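Local coordinates for cytoplasmic protein (Cryptococcus neoformans var. grubii serotype A, PDB 7LPO) that probably hydrolyses steryl beta-glucosides, acting as a sterylglucosidase of glycoside hydrolase family 5, at residues S55-F61 / L179-W183; W62-E66 / P168-T172; G68-F72 / E106-A111; V146-T151 / A207-W212. One frame throughout, in Å; residues are numbered along the deposited sequence.

Contact 1 of 4, residues S55-F61 / L179-W183; sequences SHIREGF and LHCEW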
loop_
_atom_site.group_PDB
_atom_site.type_symbol
_atom_site.label_atom_id
_atom_site.label_comp_id
_atom_site.label_asym_id
_atom_site.label_seq_id
_atom_site.Cartn_x
_atom_site.Cartn_y
_atom_site.Cartn_z
ATOM N N SER A 55 5.227 16.581 -4.750
ATOM C CA SER A 55 3.876 16.763 -5.277
ATOM C C SER A 55 3.476 18.230 -5.360
ATOM O O SER A 55 2.656 18.597 -6.208
ATOM C CB SER A 55 2.863 16.005 -4.399
ATOM O OG SER A 55 2.822 16.518 -3.070
ATOM N N HIS A 56 4.010 19.079 -4.486
ATOM C CA HIS A 56 3.525 20.450 -4.411
ATOM C C HIS A 56 4.216 21.410 -5.373
ATOM O O HIS A 56 3.770 22.553 -5.495
ATOM C CB HIS A 56 3.668 21.004 -2.985
ATOM C CG HIS A 56 5.071 21.007 -2.459
ATOM N ND1 HIS A 56 5.686 19.870 -1.978
ATOM C CD2 HIS A 56 5.964 22.013 -2.302
ATOM C CE1 HIS A 56 6.897 20.177 -1.547
ATOM N NE2 HIS A 56 7.096 21.468 -1.744
ATOM N N ILE A 57 5.272 20.982 -6.063
ATOM C CA ILE A 57 6.061 21.897 -6.889
ATOM C C ILE A 57 5.700 21.697 -8.360
ATOM O O ILE A 57 5.900 20.624 -8.924
ATOM C CB ILE A 57 7.567 21.709 -6.656
ATOM C CG1 ILE A 57 7.953 22.511 -5.411
ATOM C CG2 ILE A 57 8.331 22.194 -7.854
ATOM C CD1 ILE A 57 9.304 22.180 -4.861
ATOM N N ARG A 58 5.193 22.761 -8.975
ATOM C CA ARG A 58 4.786 22.669 -10.372
ATOM C C ARG A 58 5.958 22.864 -11.327
ATOM O O ARG A 58 5.965 22.288 -12.423
ATOM C CB ARG A 58 3.707 23.706 -10.673
ATOM C CG ARG A 58 3.235 23.607 -12.104
ATOM C CD ARG A 58 1.865 24.232 -12.376
ATOM N NE ARG A 58 1.422 23.772 -13.693
ATOM C CZ ARG A 58 1.520 24.478 -14.814
ATOM N NH1 ARG A 58 2.013 25.710 -14.787
ATOM N NH2 ARG A 58 1.112 23.955 -15.964
ATOM N N GLU A 59 6.950 23.664 -10.944
ATOM C CA GLU A 59 8.071 23.920 -11.838
ATOM C C GLU A 59 8.821 22.628 -12.149
ATOM O O GLU A 59 9.199 21.878 -11.241
ATOM C CB GLU A 59 9.016 24.942 -11.215
ATOM C CG GLU A 59 10.184 25.307 -12.103
ATOM C CD GLU A 59 11.000 26.451 -11.543
ATOM O OE1 GLU A 59 10.434 27.553 -11.359
ATOM O OE2 GLU A 59 12.206 26.249 -11.284
ATOM N N GLY A 60 9.032 22.371 -13.445
ATOM C CA GLY A 60 9.729 21.184 -13.900
ATOM C C GLY A 60 8.897 19.917 -13.934
ATOM O O GLY A 60 9.358 18.912 -14.492
ATOM N N PHE A 61 7.678 19.946 -13.381
ATOM C CA PHE A 61 6.846 18.752 -13.261
ATOM C C PHE A 61 6.535 18.153 -14.625
ATOM O O PHE A 61 6.797 16.970 -14.876
ATOM C CB PHE A 61 5.564 19.127 -12.504
ATOM C CG PHE A 61 4.561 18.008 -12.369
ATOM C CD1 PHE A 61 4.774 16.969 -11.487
ATOM C CD2 PHE A 61 3.389 18.024 -13.106
ATOM C CE1 PHE A 61 3.836 15.951 -11.355
ATOM C CE2 PHE A 61 2.458 17.020 -12.979
ATOM C CZ PHE A 61 2.673 15.983 -12.101
ATOM N N LEU A 179 -4.580 17.726 -9.338
ATOM C CA LEU A 179 -3.153 17.619 -9.089
ATOM C C LEU A 179 -2.775 18.571 -7.966
ATOM O O LEU A 179 -3.170 19.741 -7.979
ATOM C CB LEU A 179 -2.354 17.966 -10.345
ATOM C CG LEU A 179 -2.220 16.894 -11.421
ATOM C CD1 LEU A 179 -3.527 16.201 -11.699
ATOM C CD2 LEU A 179 -1.664 17.550 -12.691
ATOM N N HIS A 180 -1.991 18.074 -7.013
ATOM C CA HIS A 180 -1.561 18.911 -5.903
ATOM C C HIS A 180 -0.890 20.193 -6.393
ATOM O O HIS A 180 -1.156 21.286 -5.878
ATOM C CB HIS A 180 -0.611 18.115 -5.017
ATOM C CG HIS A 180 -0.298 18.788 -3.722
ATOM N ND1 HIS A 180 0.662 18.318 -2.853
ATOM C CD2 HIS A 180 -0.828 19.890 -3.143
ATOM C CE1 HIS A 180 0.713 19.107 -1.793
ATOM N NE2 HIS A 180 -0.184 20.066 -1.942
ATOM N N CYS A 181 -0.023 20.083 -7.392
ATOM C CA CYS A 181 0.735 21.247 -7.836
ATOM C C CYS A 181 -0.082 22.214 -8.688
ATOM O O CYS A 181 0.404 23.315 -8.964
ATOM C CB CYS A 181 1.977 20.796 -8.610
ATOM S SG CYS A 181 1.637 20.150 -10.257
ATOM N N GLU A 182 -1.304 21.851 -9.095
ATOM C CA GLU A 182 -2.178 22.757 -9.833
ATOM C C GLU A 182 -3.474 23.015 -9.075
ATOM O O GLU A 182 -4.517 23.271 -9.679
ATOM C CB GLU A 182 -2.472 22.214 -11.233
ATOM C CG GLU A 182 -1.212 21.993 -12.078
ATOM C CD GLU A 182 -1.499 21.704 -13.554
ATOM O OE1 GLU A 182 -2.661 21.405 -13.903
ATOM O OE2 GLU A 182 -0.551 21.772 -14.370
ATOM N N TRP A 183 -3.427 22.930 -7.750
ATOM C CA TRP A 183 -4.600 23.208 -6.931
ATOM C C TRP A 183 -4.477 24.586 -6.306
ATOM O O TRP A 183 -3.415 24.901 -5.756
ATOM C CB TRP A 183 -4.755 22.165 -5.821
ATOM C CG TRP A 183 -5.891 22.506 -4.917
ATOM C CD1 TRP A 183 -5.883 23.402 -3.882
ATOM C CD2 TRP A 183 -7.221 21.985 -4.987
ATOM N NE1 TRP A 183 -7.131 23.471 -3.309
ATOM C CE2 TRP A 183 -7.966 22.601 -3.963
ATOM C CE3 TRP A 183 -7.855 21.057 -5.819
ATOM C CZ2 TRP A 183 -9.307 22.318 -3.749
ATOM C CZ3 TRP A 183 -9.185 20.773 -5.601
ATOM C CH2 TRP A 183 -9.897 21.398 -4.572
HETATM O O HOH W 1 1.142 17.550 -8.347
HETATM O O HOH W 2 2.603 24.315 -7.450
#

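Contact 2 of 4, residues W62-E66 / P168-T172; sequences WETAE and PYHLT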
loop_
_atom_site.group_PDB
_atom_site.type_symbol
_atom_site.label_atom_id
_atom_site.label_comp_id
_atom_site.label_asym_id
_atom_site.label_seq_id
_atom_site.Cartn_x
_atom_site.Cartn_y
_atom_site.Cartn_z
ATOM N N TRP A 62 5.982 18.959 -15.524
ATOM C CA TRP A 62 5.633 18.467 -16.850
ATOM C C TRP A 62 6.856 18.354 -17.759
ATOM O O TRP A 62 6.992 17.374 -18.503
ATOM C CB TRP A 62 4.605 19.402 -17.487
ATOM C CG TRP A 62 3.287 19.462 -16.792
ATOM C CD1 TRP A 62 2.759 20.533 -16.124
ATOM C CD2 TRP A 62 2.322 18.416 -16.693
ATOM N NE1 TRP A 62 1.517 20.228 -15.641
ATOM C CE2 TRP A 62 1.227 18.928 -15.963
ATOM C CE3 TRP A 62 2.266 17.102 -17.160
ATOM C CZ2 TRP A 62 0.097 18.161 -15.665
ATOM C CZ3 TRP A 62 1.136 16.335 -16.860
ATOM C CH2 TRP A 62 0.070 16.871 -16.123
ATOM N N GLU A 63 7.756 19.340 -17.708
ATOM C CA GLU A 63 8.836 19.417 -18.690
ATOM C C GLU A 63 9.762 18.209 -18.621
ATOM O O GLU A 63 10.164 17.666 -19.658
ATOM C CB GLU A 63 9.642 20.698 -18.482
ATOM C CG GLU A 63 8.892 21.973 -18.805
ATOM C CD GLU A 63 8.083 22.495 -17.624
ATOM O OE1 GLU A 63 7.975 21.784 -16.596
ATOM O OE2 GLU A 63 7.544 23.619 -17.725
ATOM N N THR A 64 10.139 17.789 -17.413
ATOM C CA THR A 64 11.054 16.660 -17.311
ATOM C C THR A 64 10.400 15.386 -17.827
ATOM O O THR A 64 11.054 14.572 -18.488
ATOM C CB THR A 64 11.527 16.472 -15.869
ATOM O OG1 THR A 64 10.398 16.360 -14.999
ATOM C CG2 THR A 64 12.386 17.651 -15.423
ATOM N N ALA A 65 9.110 15.191 -17.539
ATOM C CA ALA A 65 8.441 13.975 -17.997
ATOM C C ALA A 65 8.216 14.011 -19.507
ATOM O O ALA A 65 8.341 12.984 -20.188
ATOM C CB ALA A 65 7.119 13.786 -17.247
ATOM N N GLU A 66 7.879 15.186 -20.053
ATOM C CA GLU A 66 7.716 15.289 -21.502
ATOM C C GLU A 66 9.018 14.985 -22.224
ATOM O O GLU A 66 9.000 14.450 -23.339
ATOM C CB GLU A 66 7.220 16.679 -21.900
ATOM C CG GLU A 66 5.805 16.989 -21.455
ATOM C CD GLU A 66 4.745 16.350 -22.338
ATOM O OE1 GLU A 66 5.085 15.478 -23.160
ATOM O OE2 GLU A 66 3.564 16.728 -22.210
ATOM N N PRO A 168 -2.678 15.932 -21.104
ATOM C CA PRO A 168 -2.417 16.146 -19.666
ATOM C C PRO A 168 -2.644 17.577 -19.202
ATOM O O PRO A 168 -3.000 17.800 -18.037
ATOM C CB PRO A 168 -0.942 15.743 -19.506
ATOM C CG PRO A 168 -0.610 14.906 -20.741
ATOM C CD PRO A 168 -1.494 15.428 -21.836
ATOM N N TYR A 169 -2.453 18.560 -20.076
ATOM C CA TYR A 169 -2.582 19.955 -19.688
ATOM C C TYR A 169 -4.022 20.413 -19.535
ATOM O O TYR A 169 -4.241 21.535 -19.068
ATOM C CB TYR A 169 -1.847 20.808 -20.713
ATOM C CG TYR A 169 -0.406 20.380 -20.771
ATOM C CD1 TYR A 169 0.438 20.613 -19.696
ATOM C CD2 TYR A 169 0.097 19.702 -21.864
ATOM C CE1 TYR A 169 1.754 20.204 -19.716
ATOM C CE2 TYR A 169 1.419 19.299 -21.900
ATOM C CZ TYR A 169 2.241 19.551 -20.820
ATOM O OH TYR A 169 3.557 19.153 -20.833
ATOM N N HIS A 170 -4.999 19.570 -19.867
ATOM C CA HIS A 170 -6.404 19.928 -19.722
ATOM C C HIS A 170 -7.070 19.220 -18.544
ATOM O O HIS A 170 -8.282 19.367 -18.349
ATOM C CB HIS A 170 -7.145 19.631 -21.027
ATOM C CG HIS A 170 -6.662 20.454 -22.180
ATOM N ND1 HIS A 170 -7.046 20.215 -23.481
ATOM C CD2 HIS A 170 -5.809 21.504 -22.230
ATOM C CE1 HIS A 170 -6.454 21.081 -24.282
ATOM N NE2 HIS A 170 -5.700 21.877 -23.547
ATOM N N LEU A 171 -6.300 18.467 -17.750
ATOM C CA LEU A 171 -6.861 17.718 -16.633
ATOM C C LEU A 171 -7.492 18.646 -15.607
ATOM O O LEU A 171 -8.595 18.385 -15.117
ATOM C CB LEU A 171 -5.764 16.877 -15.977
ATOM C CG LEU A 171 -5.203 15.725 -16.815
ATOM C CD1 LEU A 171 -3.868 15.215 -16.279
ATOM C CD2 LEU A 171 -6.251 14.600 -16.842
ATOM N N THR A 172 -6.813 19.745 -15.285
ATOM C CA THR A 172 -7.289 20.651 -14.245
ATOM C C THR A 172 -8.505 21.444 -14.711
ATOM O O THR A 172 -9.484 21.581 -13.971
ATOM C CB THR A 172 -6.157 21.592 -13.832
ATOM O OG1 THR A 172 -5.093 20.829 -13.246
ATOM C CG2 THR A 172 -6.651 22.642 -12.844
#

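Contact 3 of 4, residues G68-F72 / E106-A111; sequences GKGDF and ESLEHA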
loop_
_atom_site.group_PDB
_atom_site.type_symbol
_atom_site.label_atom_id
_atom_site.label_comp_id
_atom_site.label_asym_id
_atom_site.label_seq_id
_atom_site.Cartn_x
_atom_site.Cartn_y
_atom_site.Cartn_z
ATOM N N GLY A 68 11.009 12.751 -21.396
ATOM C CA GLY A 68 11.329 11.356 -21.191
ATOM C C GLY A 68 12.244 11.073 -20.028
ATOM O O GLY A 68 12.780 9.965 -19.935
ATOM N N LYS A 69 12.436 12.034 -19.136
ATOM C CA LYS A 69 13.323 11.863 -17.999
ATOM C C LYS A 69 12.567 11.328 -16.789
ATOM O O LYS A 69 11.337 11.355 -16.719
ATOM C CB LYS A 69 14.000 13.188 -17.647
ATOM C CG LYS A 69 14.895 13.704 -18.767
ATOM C CD LYS A 69 15.273 15.157 -18.572
ATOM C CE LYS A 69 16.387 15.554 -19.548
ATOM N NZ LYS A 69 16.635 17.026 -19.521
ATOM N N GLY A 70 13.335 10.840 -15.824
ATOM C CA GLY A 70 12.788 10.298 -14.602
ATOM C C GLY A 70 13.920 9.940 -13.673
ATOM O O GLY A 70 14.349 8.784 -13.613
ATOM N N ASP A 71 14.437 10.937 -12.965
ATOM C CA ASP A 71 15.591 10.736 -12.098
ATOM C C ASP A 71 15.086 10.298 -10.730
ATOM O O ASP A 71 14.758 11.118 -9.871
ATOM C CB ASP A 71 16.434 11.998 -12.003
ATOM C CG ASP A 71 17.583 11.837 -11.043
ATOM O OD1 ASP A 71 18.041 10.687 -10.873
ATOM O OD2 ASP A 71 18.007 12.839 -10.446
ATOM N N PHE A 72 15.027 8.983 -10.531
ATOM C CA PHE A 72 14.673 8.387 -9.256
ATOM C C PHE A 72 15.874 7.846 -8.500
ATOM O O PHE A 72 15.698 7.301 -7.408
ATOM C CB PHE A 72 13.674 7.250 -9.468
ATOM C CG PHE A 72 12.299 7.710 -9.836
ATOM C CD1 PHE A 72 12.006 8.120 -11.134
ATOM C CD2 PHE A 72 11.298 7.725 -8.895
ATOM C CE1 PHE A 72 10.739 8.535 -11.476
ATOM C CE2 PHE A 72 10.022 8.137 -9.226
ATOM C CZ PHE A 72 9.736 8.533 -10.512
ATOM N N GLU A 106 6.703 4.277 -13.736
ATOM C CA GLU A 106 7.323 5.461 -14.321
ATOM C C GLU A 106 8.837 5.390 -14.211
ATOM O O GLU A 106 9.551 5.759 -15.152
ATOM C CB GLU A 106 6.816 6.733 -13.641
ATOM C CG GLU A 106 7.564 7.989 -14.081
ATOM C CD GLU A 106 7.105 9.265 -13.381
ATOM O OE1 GLU A 106 7.512 10.347 -13.837
ATOM O OE2 GLU A 106 6.343 9.204 -12.387
ATOM N N SER A 107 9.346 4.956 -13.052
ATOM C CA SER A 107 10.787 4.940 -12.836
ATOM C C SER A 107 11.485 3.921 -13.727
ATOM O O SER A 107 12.695 4.043 -13.959
ATOM C CB SER A 107 11.101 4.666 -11.360
ATOM O OG SER A 107 10.775 3.330 -10.993
ATOM N N LEU A 108 10.741 2.952 -14.262
ATOM C CA LEU A 108 11.307 1.931 -15.130
ATOM C C LEU A 108 11.170 2.238 -16.617
ATOM O O LEU A 108 11.978 1.739 -17.409
ATOM C CB LEU A 108 10.643 0.574 -14.865
ATOM C CG LEU A 108 10.824 -0.077 -13.502
ATOM C CD1 LEU A 108 9.966 -1.349 -13.420
ATOM C CD2 LEU A 108 12.277 -0.403 -13.214
ATOM N N GLU A 109 10.170 3.033 -17.030
ATOM C CA GLU A 109 9.876 3.184 -18.455
ATOM C C GLU A 109 9.497 4.621 -18.809
ATOM O O GLU A 109 8.759 4.853 -19.773
ATOM C CB GLU A 109 8.759 2.217 -18.884
ATOM C CG GLU A 109 8.714 1.858 -20.363
ATOM C CD GLU A 109 7.750 0.701 -20.669
ATOM O OE1 GLU A 109 6.960 0.307 -19.793
ATOM O OE2 GLU A 109 7.776 0.176 -21.794
ATOM N N HIS A 110 10.019 5.593 -18.065
ATOM C CA HIS A 110 9.690 6.990 -18.328
ATOM C C HIS A 110 10.170 7.449 -19.696
ATOM O O HIS A 110 9.578 8.363 -20.284
ATOM C CB HIS A 110 10.312 7.882 -17.263
ATOM C CG HIS A 110 11.762 7.609 -17.026
ATOM N ND1 HIS A 110 12.761 8.144 -17.812
ATOM C CD2 HIS A 110 12.381 6.847 -16.095
ATOM C CE1 HIS A 110 13.936 7.720 -17.376
ATOM N NE2 HIS A 110 13.733 6.932 -16.335
ATOM N N ALA A 111 11.252 6.859 -20.204
ATOM C CA ALA A 111 11.826 7.323 -21.466
ATOM C C ALA A 111 10.915 7.076 -22.662
ATOM O O ALA A 111 11.041 7.774 -23.667
ATOM C CB ALA A 111 13.178 6.646 -21.711
HETATM O O HOH W 3 9.155 11.398 -15.417
#

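Contact 4 of 4, residues V146-T151 / A207-W212; sequences VWSRFT and ANQTIW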
loop_
_atom_site.group_PDB
_atom_site.type_symbol
_atom_site.label_atom_id
_atom_site.label_comp_id
_atom_site.label_asym_id
_atom_site.label_seq_id
_atom_site.Cartn_x
_atom_site.Cartn_y
_atom_site.Cartn_z
ATOM N N VAL A 146 -3.889 6.407 -7.972
ATOM C CA VAL A 146 -4.726 7.079 -8.965
ATOM C C VAL A 146 -4.000 7.189 -10.300
ATOM O O VAL A 146 -3.965 8.257 -10.927
ATOM C CB VAL A 146 -5.210 8.450 -8.452
ATOM C CG1 VAL A 146 -6.163 8.241 -7.277
ATOM C CG2 VAL A 146 -4.073 9.333 -8.018
ATOM N N TRP A 147 -3.450 6.051 -10.727
ATOM C CA TRP A 147 -2.814 5.787 -12.016
ATOM C C TRP A 147 -1.402 6.346 -12.146
ATOM O O TRP A 147 -0.495 5.605 -12.543
ATOM C CB TRP A 147 -3.650 6.310 -13.190
ATOM C CG TRP A 147 -3.016 5.956 -14.524
ATOM C CD1 TRP A 147 -2.392 6.806 -15.380
ATOM C CD2 TRP A 147 -2.909 4.651 -15.112
ATOM N NE1 TRP A 147 -1.908 6.120 -16.466
ATOM C CE2 TRP A 147 -2.212 4.795 -16.326
ATOM C CE3 TRP A 147 -3.327 3.374 -14.721
ATOM C CZ2 TRP A 147 -1.933 3.715 -17.161
ATOM C CZ3 TRP A 147 -3.062 2.307 -15.553
ATOM C CH2 TRP A 147 -2.368 2.481 -16.760
ATOM N N SER A 148 -1.202 7.628 -11.837
ATOM C CA SER A 148 0.097 8.255 -12.076
ATOM C C SER A 148 0.189 9.590 -11.355
ATOM O O SER A 148 -0.821 10.157 -10.943
ATOM C CB SER A 148 0.338 8.475 -13.574
ATOM O OG SER A 148 -0.623 9.372 -14.102
ATOM N N ARG A 149 1.423 10.098 -11.236
ATOM C CA ARG A 149 1.620 11.455 -10.715
ATOM C C ARG A 149 0.838 12.482 -11.529
ATOM O O ARG A 149 0.308 13.456 -10.982
ATOM C CB ARG A 149 3.100 11.840 -10.741
ATOM C CG ARG A 149 4.006 11.062 -9.827
ATOM C CD ARG A 149 5.390 11.708 -9.748
ATOM N NE ARG A 149 6.097 11.735 -11.036
ATOM C CZ ARG A 149 6.684 12.812 -11.553
ATOM N NH1 ARG A 149 6.652 13.970 -10.913
ATOM N NH2 ARG A 149 7.313 12.733 -12.718
ATOM N N PHE A 150 0.779 12.292 -12.843
ATOM C CA PHE A 150 0.128 13.231 -13.752
ATOM C C PHE A 150 -1.386 13.187 -13.651
ATOM O O PHE A 150 -2.043 14.071 -14.205
ATOM C CB PHE A 150 0.642 12.927 -15.163
ATOM C CG PHE A 150 2.125 12.646 -15.169
ATOM C CD1 PHE A 150 3.032 13.677 -14.980
ATOM C CD2 PHE A 150 2.601 11.353 -15.257
ATOM C CE1 PHE A 150 4.371 13.432 -14.921
ATOM C CE2 PHE A 150 3.950 11.099 -15.195
ATOM C CZ PHE A 150 4.840 12.139 -15.025
ATOM N N THR A 151 -1.944 12.210 -12.928
ATOM C CA THR A 151 -3.375 12.148 -12.667
ATOM C C THR A 151 -3.669 12.171 -11.171
ATOM O O THR A 151 -4.756 11.761 -10.750
ATOM C CB THR A 151 -4.003 10.920 -13.329
ATOM O OG1 THR A 151 -3.199 9.760 -13.110
ATOM C CG2 THR A 151 -4.109 11.146 -14.827
ATOM N N ALA A 207 -10.469 11.197 -15.601
ATOM C CA ALA A 207 -9.249 10.621 -16.156
ATOM C C ALA A 207 -9.045 9.196 -15.655
ATOM O O ALA A 207 -8.848 8.265 -16.447
ATOM C CB ALA A 207 -8.042 11.497 -15.817
ATOM N N ASN A 208 -9.057 9.011 -14.334
ATOM C CA ASN A 208 -8.933 7.669 -13.778
ATOM C C ASN A 208 -10.095 6.783 -14.214
ATOM O O ASN A 208 -9.919 5.577 -14.432
ATOM C CB ASN A 208 -8.878 7.726 -12.250
ATOM C CG ASN A 208 -7.466 7.815 -11.716
ATOM O OD1 ASN A 208 -6.903 6.820 -11.262
ATOM N ND2 ASN A 208 -6.887 9.018 -11.757
ATOM N N GLN A 209 -11.306 7.352 -14.289
ATOM C CA GLN A 209 -12.463 6.550 -14.675
ATOM C C GLN A 209 -12.280 5.996 -16.080
ATOM O O GLN A 209 -12.668 4.859 -16.370
ATOM C CB GLN A 209 -13.743 7.385 -14.588
ATOM C CG GLN A 209 -14.278 7.543 -13.183
ATOM C CD GLN A 209 -15.339 8.620 -13.075
ATOM O OE1 GLN A 209 -15.275 9.659 -13.747
ATOM N NE2 GLN A 209 -16.328 8.380 -12.223
ATOM N N THR A 210 -11.665 6.778 -16.962
ATOM C CA THR A 210 -11.403 6.309 -18.315
ATOM C C THR A 210 -10.230 5.345 -18.334
ATOM O O THR A 210 -10.337 4.233 -18.863
ATOM C CB THR A 210 -11.129 7.497 -19.239
ATOM O OG1 THR A 210 -12.285 8.334 -19.278
ATOM C CG2 THR A 210 -10.794 7.024 -20.651
ATOM N N ILE A 211 -9.108 5.756 -17.741
ATOM C CA ILE A 211 -7.859 5.031 -17.926
ATOM C C ILE A 211 -7.957 3.638 -17.329
ATOM O O ILE A 211 -7.492 2.664 -17.930
ATOM C CB ILE A 211 -6.688 5.828 -17.324
ATOM C CG1 ILE A 211 -6.414 7.068 -18.170
ATOM C CG2 ILE A 211 -5.432 4.963 -17.255
ATOM C CD1 ILE A 211 -5.544 8.113 -17.476
ATOM N N TRP A 212 -8.552 3.521 -16.136
ATOM C CA TRP A 212 -8.681 2.214 -15.506
ATOM C C TRP A 212 -9.647 1.313 -16.265
ATOM O O TRP A 212 -9.451 0.096 -16.295
ATOM C CB TRP A 212 -9.127 2.382 -14.056
ATOM C CG TRP A 212 -8.047 2.834 -13.145
ATOM C CD1 TRP A 212 -7.984 4.019 -12.485
ATOM C CD2 TRP A 212 -6.857 2.110 -12.794
ATOM N NE1 TRP A 212 -6.832 4.078 -11.734
ATOM C CE2 TRP A 212 -6.122 2.921 -11.909
ATOM C CE3 TRP A 212 -6.345 0.854 -13.142
ATOM C CZ2 TRP A 212 -4.906 2.519 -11.357
ATOM C CZ3 TRP A 212 -5.141 0.454 -12.592
ATOM C CH2 TRP A 212 -4.432 1.287 -11.709
#

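Contact 1 of 4, residues S55-F61 / L179-W183
Arg-58 reaches across Cys-181 to the carboxylate of Glu-182. Its CB lies 3.7 Å from Cys-181 O, and CG leaves anti to the backbone N (chi1 -178°), which starts an extended chain that carries CD past the CG of Glu-182. NE then donates to Glu-182 OE2 at 2.9 Å, the main bond of a salt bridge, while NH2 adds a weak, more bent bond to the same oxygen. Arginine suits this place because its long aliphatic part can lie on a backbone carbonyl before the charge is delivered. Glu-182 has further partners: OE2 also accepts from Trp-62 NE1, and OE1 is hydrogen-bonded to Thr-172 OG1.

Cys-181 SG sits over one face of the Phe-61 ring, 4.2 Å from its centroid, a sulfur-aromatic contact made by a large, polarisable atom. Ser-55 OG shares a 2.8 Å hydrogen bond with His-180 ND1 at the edge of the imidazole, and His-56 CB covers a face of that ring. One water joins Ser-55 O to Cys-181 N, and another joins His-56 O to Cys-181 O.

The contact fastens the loop leading from strand 35-43 into helix 61-66 onto the long loop between helices 159-163 and 206-221.

Contact 2 of 4, residues W62-E66 / P168-T172
Trp-62 and Tyr-169 both set CG anti to their own carbonyl carbon (chi1 -64° and -58°), and from there the two side chains run alongside each other, pointing opposite ways. The tyrosine presents an edge to the indole: its CE1 stands over one face, 3.4 Å from Trp-62 CG, with the planes inclined at 59° in an edge-to-face pair. Beyond the ring, Tyr-169 OH donates to Glu-66 OE2 at 2.8 Å. The Glu-66 chain, bent at chi2, brings its carboxylate to the hydroxyl, and its oxygen is met on the anti side of the carboxylate. The same OE2 is bonded to Tyr-162 OH, two phenols sharing one carboxylate oxygen, which should favour the charged form.

The far rim of the indole meets aliphatic groups. Pro-168 CB lies 3.4 Å from Trp-62 CZ3, and Leu-171 CD1 is at the ring edge near CH2. Tryptophan fits because its broad apolar surface serves proline, leucine and tyrosine together, while its one polar atom, NE1, is bonded to Glu-182.

One turn of helix separates Trp-62 from Glu-66, and so the short helix 61-66 offers both to the loop 168-172, with helix 159-163 packing against Pro-168, Tyr-169 and Leu-171.

Contact 3 of 4, residues G68-F72 / E106-A111
His-110 ND1 donates to Gly-68 O at 2.8 Å, a nearly straight bond with an angle of 166° at the hydrogen. The carbonyl oxygen lies in the plane of the imidazole, although the nitrogen stands well above the plane of the carbonyl. The same oxygen also receives a CA-H...O contact from Ala-111, its CA being 3.2 Å away. On the far side of the ring His-110 NE2 is bonded to Asp-117, so both nitrogens are engaged and the ring's rotation is fixed. The CG of His-110 lies between the backbone N and the carbonyl carbon (chi1 50°), which lays the imidazole along the loop from Gly-68 to Gly-70.

Gly-70 CA rests over the face of that ring, 3.7 Å from the centroid and almost on its normal, a CH-pi contact. Having no side chain, glycine suits this place because its backbone can lie this close to the imidazole. Ser-107 CB lies over one face of the Phe-72 ring, 3.7 Å from the ring centroid, while Ser-107 OG bonds to Thr-104 O. The small serine lets the helix backbone come close to the phenyl ring. Glu-106 reaches the ring edge, its OE2 lying 3.9 Å from Phe-72 CZ. Its other oxygen, OE1, forms a salt bridge with Arg-149.

Gly-68 has positive phi (78°), a conformation that glycine readily adopts, and it ends helix 61-66 in a Schellman motif. The contact joins a glycine-terminated helix end to the short helix 105-109 that follows strand 98-104, one of the parallel strands of the TIM-barrel fold to which family 5 glycosidases belong.

Contact 4 of 4, residues V146-T151 / A207-W212
The loop 146-151 starts with positive phi at Val-146 and Trp-147 (42° and 77°) and then enters a 3-10 turn at 149-150, curling beside helix 206-221 with Val-146 nearest Asn-208. Trp-147 bears most of the apolar contact. Ile-211 CG2 sits over the centre of its six-membered ring, 3.4 Å from the centroid, as a CH-pi contact; isoleucine suits the place because its CG2 methyl branch can lie close over the ring. The edge of the same indole is turned to the face of Trp-212, Trp-147 CE3 lying 3.8 Å from Trp-212 CZ2 with the planes at 90°, a T-shaped pair. Trp-147 NE1 is bonded to Thr-160.

Asn-208 supplies the polar part. Its ND2 donates to Val-146 O at 3.1 Å from above the carbonyl plane, and Trp-212 NE1 donates to its OD1 at 2.8 Å, so the amide is held at both ends in a buried setting. Val-146 O is gripped a second time by Thr-151 OG1, at 2.8 Å and in the carbonyl plane. Thr-151 in turn lays CG2 against Ala-207 CB.

Both segments belong to the long connection between the parallel strands 137-143 and 263-267, consistent with an elaborated beta-to-alpha loop of a TIM barrel.

How the contacts relate
From the N terminus, the chain leaves strand 35-43 and opens contact 1, then contact 2 on helix 61-66, then contact 3 just after it. Contact 3 closes first, at 106-111, nested inside contact 2, which closes at 168-172 and is itself nested inside contact 1, closing at 179-183. Contact 4 opens at 146-151, after contact 3 has closed, and ends on helix 206-221, so it crosses contacts 1 and 2. Phe-150 touches Trp-62, Ala-65 and Phe-61, placing the loop 146-151 against helix 61-66, and Leu-171 reaches Ala-207. Together the four contacts tie helices 61-66, 105-109 and 206-221 to the loops following strands 35-43 and 137-143.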